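Local coordinates for protein serine racemase (Enterococcus faecalis, PDB 4ECL) that belongs to the alanine racemase family, joining a TIM-barrel domain to a beta-rich C-terminal domain in an assembly of two chains, at residues S181-L186 with P211-D216; A278-G283 with S331-I336; S297-G302 with L317-T322. All blocks are in the same frame, centred on the assembly; numbering follows the deposited sequence.

Contact 1: S181-L186 with P211-D216; sequences SFYKVL and PELECD
Tyr183 brings its phenol to the 211-216 loop, touching it lightly at two places: CE2 lies 4.4 Å from CD2 of Leu213, which sits at the ring edge near its plane, and OH lies 3.9 Å from SG of Cys215, with no direct hydrogen bond between the segments. Two waters carry the polar part. Water 1, in the ring plane at the edge, is 2.7 Å from Tyr183 OH and donates to Glu214 O at a distance too short to be relied on. Water 2 is also 2.7 Å from Tyr183 OH and accepts from Glu214 N at 2.9 Å, so both backbone polar groups of Glu214 are tied to one hydroxyl. The scaffold is the TIM barrel: helix 169-191 follows strand 152-158, and the loop enters strand 217-220. With CG opposite the carbonyl carbon (chi1 -73°), the Tyr183 ring leaves the helix toward that loop. Phe182 backs it, CD2 standing 4.2 Å above the centre of one face. Further out, Phe182, Tyr183 and Cys215 all rest on Ile201, and Phe182 and Cys215 also meet Val199. The carboxylate of Glu214 turns off to Ser28 OG, while Asp216 OD2 accepts from Val199 N just before strand 217-220.

Contact 2: A278-G283 with S331-I336; sequences AILPIG and SIATLI
Six strands of the C-terminal domain close a barrel, paired in the order 245-257, 275-280, 317-320, 304-309, 298-301, 332-334 and back to 245-257. Strands 275-280 and 332-334, which do not pair with each other, bring Leu280 to Ala333 across it; just past them Ile282 meets Leu335. The CA atoms of Leu280 and Ala333 are 7.9 Å apart, no hydrogen bond spans the segments, and the contact consists of buried aliphatic groups. Leu280 straddles the methyl of Ala333, with CD1 and CD2 each 3.7 Å from Ala333 CB. Val251 and Leu317 also touch Leu280, and Ile301 lies on Ala333. Pro281 centres an inverse gamma turn, closed by a weak bond from Ile282 N to Leu280 O at 2.9 Å, which brings Ile282 round to the same side as Leu280. Opposite, Leu335 and Ile336 form a classic beta bulge against Leu247, and Leu335 is further packed by Val299 and Phe288. Ile282 and Leu335 reach toward each other tip to tip. With CG1 anti to the backbone N (chi1 -174°), the branch methyl CG2 of Ile282 meets Leu335 CD2 at 3.8 Å, while Ile282 CD1 touches that same methyl at 4.1 Å.

Contact 3: S297-G302 with L317-T322; sequences SYVLIG and LAVDVT
Beside the row in which Val299 and Ile301 meet Val319 and Val321, the flat group is the carboxylate of Asp320, next to Val321 and turned away from the opposite strand; its OD1 has one donor on the anti side and another on the syn side, both from Thr322. On the anti side, Thr322 N lies 3.1 Å from Asp320 OD1, lifted 27° out of the carboxylate plane, and the N-H points well at the oxygen (162°), forming an Asx turn. On the syn side, Thr322 OG1 donates to the lone pair of Asp320 OD1 at 2.5 Å, a short and therefore doubtful length, and itself takes a hydrogen bond from Leu276 N. The Asx turn spans Val321, joining the residues before and after it. Within the apolar row, Val299 and Val319 cross at about a right angle: CG2 of Val299 lies 3.7 Å from CG1 of Val319 and 4.1 Å from its CG2. Ile301 comes in at a slant to both of its partners. Its chain is extended at chi2 (172°), which carries CD1 out to rest between two methyls, 4.0 Å from Val319 CG2 and 3.9 Å from Val321 CG1. All four residues are buried, and no hydrogen bond links the segments. Strands 298-301, 304-309 and 317-320 are successive members of the C-terminal beta barrel, and the row joins the first and third across 304-309, which pairs antiparallel with both. On their other edges, 317-320 pairs with 275-280 and 298-301 with 332-334, while Ala318 packs on Arg132 of the second subunit.

From the N terminus, contact 1 comes first, closing the chain from helix 169-191 through strand 198-200 and helix 204-209 to the loop before strand 217-220, all within the TIM barrel. The chain then passes into the C-terminal domain, where contact 2 closes a longer loop, and contact 3 is nested inside it. These two have centres about 7 Å apart, and probable hydrogen bonds from Ala278 N to Val319 O and from Thr334 N to Leu300 O join them in one beta barrel. Contact 1 lies on the opposite side of the chain's centre, its centre about 47 Å from that of contact 2, and touches neither.

Contact 1: S181-L186 with P211-D216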
loop_
_atom_site.group_PDB
_atom_site.type_symbol
_atom_site.label_atom_id
_atom_site.label_comp_id
_atom_site.label_asym_id
_atom_site.label_seq_id
_atom_site.Cartn_x
_atom_site.Cartn_y
_atom_site.Cartn_z
ATOM N N SER A 181 28.778 7.018 22.045
ATOM C CA SER A 181 29.283 7.873 20.977
ATOM C C SER A 181 28.516 9.180 20.960
ATOM O O SER A 181 29.083 10.239 20.722
ATOM C CB SER A 181 29.113 7.194 19.617
ATOM O OG SER A 181 29.675 5.897 19.631
ATOM N N PHE A 182 27.214 9.095 21.201
ATOM C CA PHE A 182 26.366 10.271 21.122
ATOM C C PHE A 182 26.739 11.314 22.179
ATOM O O PHE A 182 26.826 12.507 21.890
ATOM C CB PHE A 182 24.890 9.878 21.261
ATOM C CG PHE A 182 23.949 11.021 21.067
ATOM C CD1 PHE A 182 23.661 11.487 19.793
ATOM C CD2 PHE A 182 23.350 11.630 22.151
ATOM C CE1 PHE A 182 22.791 12.545 19.608
ATOM C CE2 PHE A 182 22.487 12.689 21.973
ATOM C CZ PHE A 182 22.208 13.150 20.703
ATOM N N TYR A 183 26.938 10.865 23.414
ATOM C CA TYR A 183 27.253 11.796 24.493
ATOM C C TYR A 183 28.695 12.284 24.421
ATOM O O TYR A 183 29.013 13.381 24.890
ATOM C CB TYR A 183 26.915 11.191 25.857
ATOM C CG TYR A 183 25.419 11.147 26.096
ATOM C CD1 TYR A 183 24.702 12.315 26.322
ATOM C CD2 TYR A 183 24.721 9.947 26.069
ATOM C CE1 TYR A 183 23.337 12.290 26.526
ATOM C CE2 TYR A 183 23.351 9.912 26.276
ATOM C CZ TYR A 183 22.664 11.088 26.506
ATOM O OH TYR A 183 21.297 11.075 26.719
ATOM N N LYS A 184 29.560 11.477 23.818
ATOM C CA LYS A 184 30.912 11.940 23.523
ATOM C C LYS A 184 30.836 13.195 22.654
ATOM O O LYS A 184 31.519 14.189 22.932
ATOM C CB LYS A 184 31.740 10.848 22.852
ATOM C CG LYS A 184 32.264 9.793 23.810
ATOM C CD LYS A 184 33.162 8.781 23.099
ATOM C CE LYS A 184 33.886 7.864 24.088
ATOM N NZ LYS A 184 32.955 7.175 25.037
ATOM N N VAL A 185 29.988 13.156 21.626
ATOM C CA VAL A 185 29.753 14.331 20.787
ATOM C C VAL A 185 29.269 15.515 21.618
ATOM O O VAL A 185 29.790 16.628 21.494
ATOM C CB VAL A 185 28.702 14.084 19.704
ATOM C CG1 VAL A 185 28.312 15.411 19.048
ATOM C CG2 VAL A 185 29.207 13.085 18.658
ATOM N N LEU A 186 28.266 15.269 22.456
ATOM C CA LEU A 186 27.718 16.309 23.324
ATOM C C LEU A 186 28.782 16.921 24.251
ATOM O O LEU A 186 28.842 18.143 24.416
ATOM C CB LEU A 186 26.558 15.764 24.157
ATOM C CG LEU A 186 25.344 15.228 23.399
ATOM C CD1 LEU A 186 24.128 15.218 24.312
ATOM C CD2 LEU A 186 25.071 16.050 22.162
ATOM N N PRO A 211 15.008 2.669 29.539
ATOM C CA PRO A 211 14.198 3.712 30.168
ATOM C C PRO A 211 15.047 4.643 31.017
ATOM O O PRO A 211 14.636 5.765 31.308
ATOM C CB PRO A 211 13.260 2.917 31.070
ATOM C CG PRO A 211 14.048 1.711 31.440
ATOM C CD PRO A 211 14.903 1.383 30.247
ATOM N N GLU A 212 16.226 4.172 31.403
ATOM C CA GLU A 212 17.131 4.954 32.228
ATOM C C GLU A 212 17.699 6.181 31.509
ATOM O O GLU A 212 18.188 7.097 32.163
ATOM C CB GLU A 212 18.256 4.073 32.772
ATOM C CG GLU A 212 19.402 3.825 31.798
ATOM C CD GLU A 212 19.106 2.770 30.733
ATOM O OE1 GLU A 212 18.271 1.858 30.973
ATOM O OE2 GLU A 212 19.735 2.859 29.651
ATOM N N LEU A 213 17.642 6.213 30.174
ATOM C CA LEU A 213 18.100 7.400 29.449
ATOM C C LEU A 213 17.284 8.635 29.832
ATOM O O LEU A 213 16.099 8.532 30.130
ATOM C CB LEU A 213 18.041 7.189 27.936
ATOM C CG LEU A 213 19.064 6.233 27.324
ATOM C CD1 LEU A 213 18.686 5.895 25.875
ATOM C CD2 LEU A 213 20.501 6.808 27.414
ATOM N N GLU A 214 17.934 9.795 29.840
ATOM C CA GLU A 214 17.272 11.053 30.183
ATOM C C GLU A 214 17.364 12.074 29.041
ATOM O O GLU A 214 18.377 12.771 28.903
ATOM C CB GLU A 214 17.881 11.647 31.456
ATOM C CG GLU A 214 17.664 10.817 32.713
ATOM C CD GLU A 214 16.239 10.905 33.267
ATOM O OE1 GLU A 214 15.490 11.830 32.892
ATOM O OE2 GLU A 214 15.879 10.047 34.100
ATOM N N CYS A 215 16.301 12.165 28.241
ATOM C CA CYS A 215 16.271 13.059 27.087
ATOM C C CYS A 215 15.096 14.026 27.155
ATOM O O CYS A 215 14.282 13.966 28.078
ATOM C CB CYS A 215 16.218 12.248 25.784
ATOM S SG CYS A 215 17.522 10.986 25.669
ATOM N N ASP A 216 14.998 14.917 26.170
ATOM C CA ASP A 216 13.926 15.912 26.166
ATOM C C ASP A 216 12.706 15.467 25.361
ATOM O O ASP A 216 11.610 15.997 25.541
ATOM C CB ASP A 216 14.460 17.237 25.637
ATOM C CG ASP A 216 15.623 17.741 26.458
ATOM O OD1 ASP A 216 15.372 18.323 27.535
ATOM O OD2 ASP A 216 16.782 17.515 26.045
HETATM O O HOH W 1 20.131 13.456 27.197
HETATM O O HOH W 2 20.749 9.905 29.119
#

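Contact 2: A278-G283 with S331-I336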
loop_
_atom_site.group_PDB
_atom_site.type_symbol
_atom_site.label_atom_id
_atom_site.label_comp_id
_atom_site.label_asym_id
_atom_site.label_seq_id
_atom_site.Cartn_x
_atom_site.Cartn_y
_atom_site.Cartn_z
ATOM N N ALA A 278 -18.194 -17.098 2.520
ATOM C CA ALA A 278 -18.558 -15.693 2.540
ATOM C C ALA A 278 -17.563 -14.901 1.719
ATOM O O ALA A 278 -16.348 -15.092 1.825
ATOM C CB ALA A 278 -18.618 -15.164 3.956
ATOM N N ILE A 279 -18.075 -13.996 0.901
ATOM C CA ILE A 279 -17.202 -13.152 0.104
ATOM C C ILE A 279 -17.072 -11.791 0.767
ATOM O O ILE A 279 -18.080 -11.143 1.061
ATOM C CB ILE A 279 -17.745 -12.990 -1.327
ATOM C CG1 ILE A 279 -17.945 -14.367 -1.968
ATOM C CG2 ILE A 279 -16.806 -12.145 -2.156
ATOM C CD1 ILE A 279 -16.657 -15.162 -2.096
ATOM N N LEU A 280 -15.830 -11.380 1.010
ATOM C CA LEU A 280 -15.514 -10.076 1.589
ATOM C C LEU A 280 -14.926 -9.153 0.524
ATOM O O LEU A 280 -14.052 -9.553 -0.242
ATOM C CB LEU A 280 -14.510 -10.233 2.726
ATOM C CG LEU A 280 -14.950 -11.052 3.942
ATOM C CD1 LEU A 280 -13.827 -11.147 4.956
ATOM C CD2 LEU A 280 -16.195 -10.450 4.583
ATOM N N PRO A 281 -15.394 -7.905 0.485
ATOM C CA PRO A 281 -14.985 -6.927 -0.522
ATOM C C PRO A 281 -13.729 -6.211 -0.069
ATOM O O PRO A 281 -13.688 -4.984 -0.012
ATOM C CB PRO A 281 -16.164 -5.964 -0.538
ATOM C CG PRO A 281 -16.614 -5.955 0.905
ATOM C CD PRO A 281 -16.369 -7.343 1.432
ATOM N N ILE A 282 -12.716 -6.988 0.296
ATOM C CA ILE A 282 -11.409 -6.440 0.611
ATOM C C ILE A 282 -10.335 -7.328 0.004
ATOM O O ILE A 282 -10.427 -8.559 0.054
ATOM C CB ILE A 282 -11.179 -6.299 2.123
ATOM C CG1 ILE A 282 -9.853 -5.587 2.398
ATOM C CG2 ILE A 282 -11.182 -7.659 2.815
ATOM C CD1 ILE A 282 -9.589 -5.416 3.916
ATOM N N GLY A 283 -9.328 -6.701 -0.596
ATOM C CA GLY A 283 -8.256 -7.444 -1.229
ATOM C C GLY A 283 -6.882 -6.860 -0.957
ATOM O O GLY A 283 -6.714 -6.021 -0.059
ATOM N N SER A 331 -22.915 -8.930 7.359
ATOM C CA SER A 331 -22.188 -9.324 8.563
ATOM C C SER A 331 -20.791 -8.739 8.532
ATOM O O SER A 331 -20.119 -8.746 7.496
ATOM C CB SER A 331 -22.099 -10.844 8.708
ATOM O OG SER A 331 -23.355 -11.393 9.062
ATOM N N ILE A 332 -20.370 -8.229 9.682
ATOM C CA ILE A 332 -19.067 -7.629 9.832
ATOM C C ILE A 332 -18.015 -8.695 10.090
ATOM O O ILE A 332 -18.106 -9.454 11.048
ATOM C CB ILE A 332 -19.071 -6.610 10.972
ATOM C CG1 ILE A 332 -19.973 -5.434 10.597
ATOM C CG2 ILE A 332 -17.652 -6.101 11.243
ATOM C CD1 ILE A 332 -20.370 -4.579 11.773
ATOM N N ALA A 333 -17.017 -8.744 9.215
ATOM C CA ALA A 333 -15.840 -9.565 9.443
ATOM C C ALA A 333 -14.719 -8.692 10.024
ATOM O O ALA A 333 -14.450 -7.598 9.528
ATOM C CB ALA A 333 -15.377 -10.205 8.137
ATOM N N THR A 334 -14.063 -9.196 11.062
ATOM C CA THR A 334 -12.954 -8.500 11.698
ATOM C C THR A 334 -11.651 -9.157 11.246
ATOM O O THR A 334 -11.391 -10.315 11.575
ATOM C CB THR A 334 -13.114 -8.558 13.230
ATOM O OG1 THR A 334 -14.273 -7.804 13.596
ATOM C CG2 THR A 334 -11.905 -7.974 13.941
ATOM N N LEU A 335 -10.861 -8.441 10.453
ATOM C CA LEU A 335 -9.607 -8.990 9.944
ATOM C C LEU A 335 -8.456 -8.656 10.885
ATOM O O LEU A 335 -7.450 -9.371 10.954
ATOM C CB LEU A 335 -9.309 -8.463 8.533
ATOM C CG LEU A 335 -10.316 -8.844 7.444
ATOM C CD1 LEU A 335 -11.515 -7.884 7.417
ATOM C CD2 LEU A 335 -9.647 -8.916 6.075
ATOM N N ILE A 336 -8.610 -7.546 11.592
ATOM C CA ILE A 336 -7.689 -7.162 12.651
ATOM C C ILE A 336 -8.562 -6.564 13.727
ATOM O O ILE A 336 -9.349 -5.659 13.437
ATOM C CB ILE A 336 -6.683 -6.078 12.196
ATOM C CG1 ILE A 336 -5.710 -6.623 11.149
ATOM C CG2 ILE A 336 -5.896 -5.543 13.398
ATOM C CD1 ILE A 336 -4.779 -5.564 10.570
#

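Contact 3: S297-G302 with L317-T322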
loop_
_atom_site.group_PDB
_atom_site.type_symbol
_atom_site.label_atom_id
_atom_site.label_comp_id
_atom_site.label_asym_id
_atom_site.label_seq_id
_atom_site.Cartn_x
_atom_site.Cartn_y
_atom_site.Cartn_z
ATOM N N SER A 297 -4.301 -17.006 7.129
ATOM C CA SER A 297 -4.965 -16.258 8.184
ATOM C C SER A 297 -6.450 -16.634 8.209
ATOM O O SER A 297 -6.940 -17.376 7.349
ATOM C CB SER A 297 -4.792 -14.744 8.002
ATOM O OG SER A 297 -4.869 -14.066 9.261
ATOM N N TYR A 298 -7.157 -16.129 9.208
ATOM C CA TYR A 298 -8.591 -16.313 9.298
ATOM C C TYR A 298 -9.195 -14.958 9.624
ATOM O O TYR A 298 -8.480 -14.020 9.954
ATOM C CB TYR A 298 -8.932 -17.331 10.393
ATOM C CG TYR A 298 -8.347 -16.992 11.753
ATOM C CD1 TYR A 298 -8.996 -16.113 12.607
ATOM C CD2 TYR A 298 -7.143 -17.551 12.178
ATOM C CE1 TYR A 298 -8.469 -15.797 13.848
ATOM C CE2 TYR A 298 -6.606 -17.237 13.419
ATOM C CZ TYR A 298 -7.275 -16.360 14.247
ATOM O OH TYR A 298 -6.762 -16.035 15.482
ATOM N N VAL A 299 -10.507 -14.833 9.532
ATOM C CA VAL A 299 -11.123 -13.614 10.019
ATOM C C VAL A 299 -12.094 -13.968 11.133
ATOM O O VAL A 299 -12.383 -15.144 11.362
ATOM C CB VAL A 299 -11.837 -12.856 8.899
ATOM C CG1 VAL A 299 -10.846 -12.505 7.784
ATOM C CG2 VAL A 299 -12.986 -13.686 8.341
ATOM N N LEU A 300 -12.587 -12.960 11.840
ATOM C CA LEU A 300 -13.585 -13.206 12.869
ATOM C C LEU A 300 -14.966 -12.781 12.377
ATOM O O LEU A 300 -15.178 -11.637 11.960
ATOM C CB LEU A 300 -13.230 -12.501 14.181
ATOM C CG LEU A 300 -11.883 -12.884 14.818
ATOM C CD1 LEU A 300 -11.644 -12.112 16.122
ATOM C CD2 LEU A 300 -11.770 -14.387 15.057
ATOM N N ILE A 301 -15.892 -13.727 12.404
ATOM C CA ILE A 301 -17.282 -13.446 12.075
ATOM C C ILE A 301 -18.155 -14.079 13.149
ATOM O O ILE A 301 -18.001 -15.262 13.463
ATOM C CB ILE A 301 -17.686 -13.981 10.691
ATOM C CG1 ILE A 301 -16.910 -13.254 9.587
ATOM C CG2 ILE A 301 -19.182 -13.789 10.481
ATOM C CD1 ILE A 301 -17.103 -13.841 8.192
ATOM N N GLY A 302 -19.056 -13.280 13.716
ATOM C CA GLY A 302 -19.902 -13.734 14.807
ATOM C C GLY A 302 -19.091 -14.336 15.942
ATOM O O GLY A 302 -19.508 -15.311 16.574
ATOM N N LEU A 317 -11.862 -11.251 -1.285
ATOM C CA LEU A 317 -11.380 -12.562 -0.863
ATOM C C LEU A 317 -12.540 -13.407 -0.325
ATOM O O LEU A 317 -13.676 -12.929 -0.236
ATOM C CB LEU A 317 -10.252 -12.434 0.172
ATOM C CG LEU A 317 -10.468 -11.721 1.506
ATOM C CD1 LEU A 317 -11.106 -12.651 2.543
ATOM C CD2 LEU A 317 -9.140 -11.200 2.003
ATOM N N ALA A 318 -12.251 -14.661 0.017
ATOM C CA ALA A 318 -13.277 -15.590 0.456
ATOM C C ALA A 318 -12.920 -16.261 1.786
ATOM O O ALA A 318 -11.767 -16.630 2.018
ATOM C CB ALA A 318 -13.513 -16.640 -0.616
ATOM N N VAL A 319 -13.908 -16.425 2.659
ATOM C CA VAL A 319 -13.675 -17.136 3.913
ATOM C C VAL A 319 -14.689 -18.242 4.135
ATOM O O VAL A 319 -15.789 -18.233 3.570
ATOM C CB VAL A 319 -13.660 -16.202 5.129
ATOM C CG1 VAL A 319 -12.479 -15.222 5.040
ATOM C CG2 VAL A 319 -14.968 -15.465 5.239
ATOM N N ASP A 320 -14.306 -19.200 4.969
ATOM C CA ASP A 320 -15.106 -20.395 5.206
ATOM C C ASP A 320 -16.025 -20.172 6.398
ATOM O O ASP A 320 -15.556 -20.012 7.518
ATOM C CB ASP A 320 -14.154 -21.548 5.499
ATOM C CG ASP A 320 -14.817 -22.894 5.404
ATOM O OD1 ASP A 320 -16.065 -22.962 5.444
ATOM O OD2 ASP A 320 -14.074 -23.891 5.292
ATOM N N VAL A 321 -17.332 -20.155 6.169
ATOM C CA VAL A 321 -18.281 -19.963 7.271
ATOM C C VAL A 321 -19.173 -21.180 7.490
ATOM O O VAL A 321 -20.255 -21.072 8.071
ATOM C CB VAL A 321 -19.129 -18.680 7.094
ATOM C CG1 VAL A 321 -18.235 -17.443 7.206
ATOM C CG2 VAL A 321 -19.857 -18.692 5.763
ATOM N N THR A 322 -18.692 -22.337 7.036
ATOM C CA THR A 322 -19.421 -23.595 7.161
ATOM C C THR A 322 -19.905 -23.859 8.593
ATOM O O THR A 322 -20.991 -24.403 8.800
ATOM C CB THR A 322 -18.570 -24.791 6.668
ATOM O OG1 THR A 322 -18.052 -24.511 5.361
ATOM C CG2 THR A 322 -19.412 -26.069 6.606
#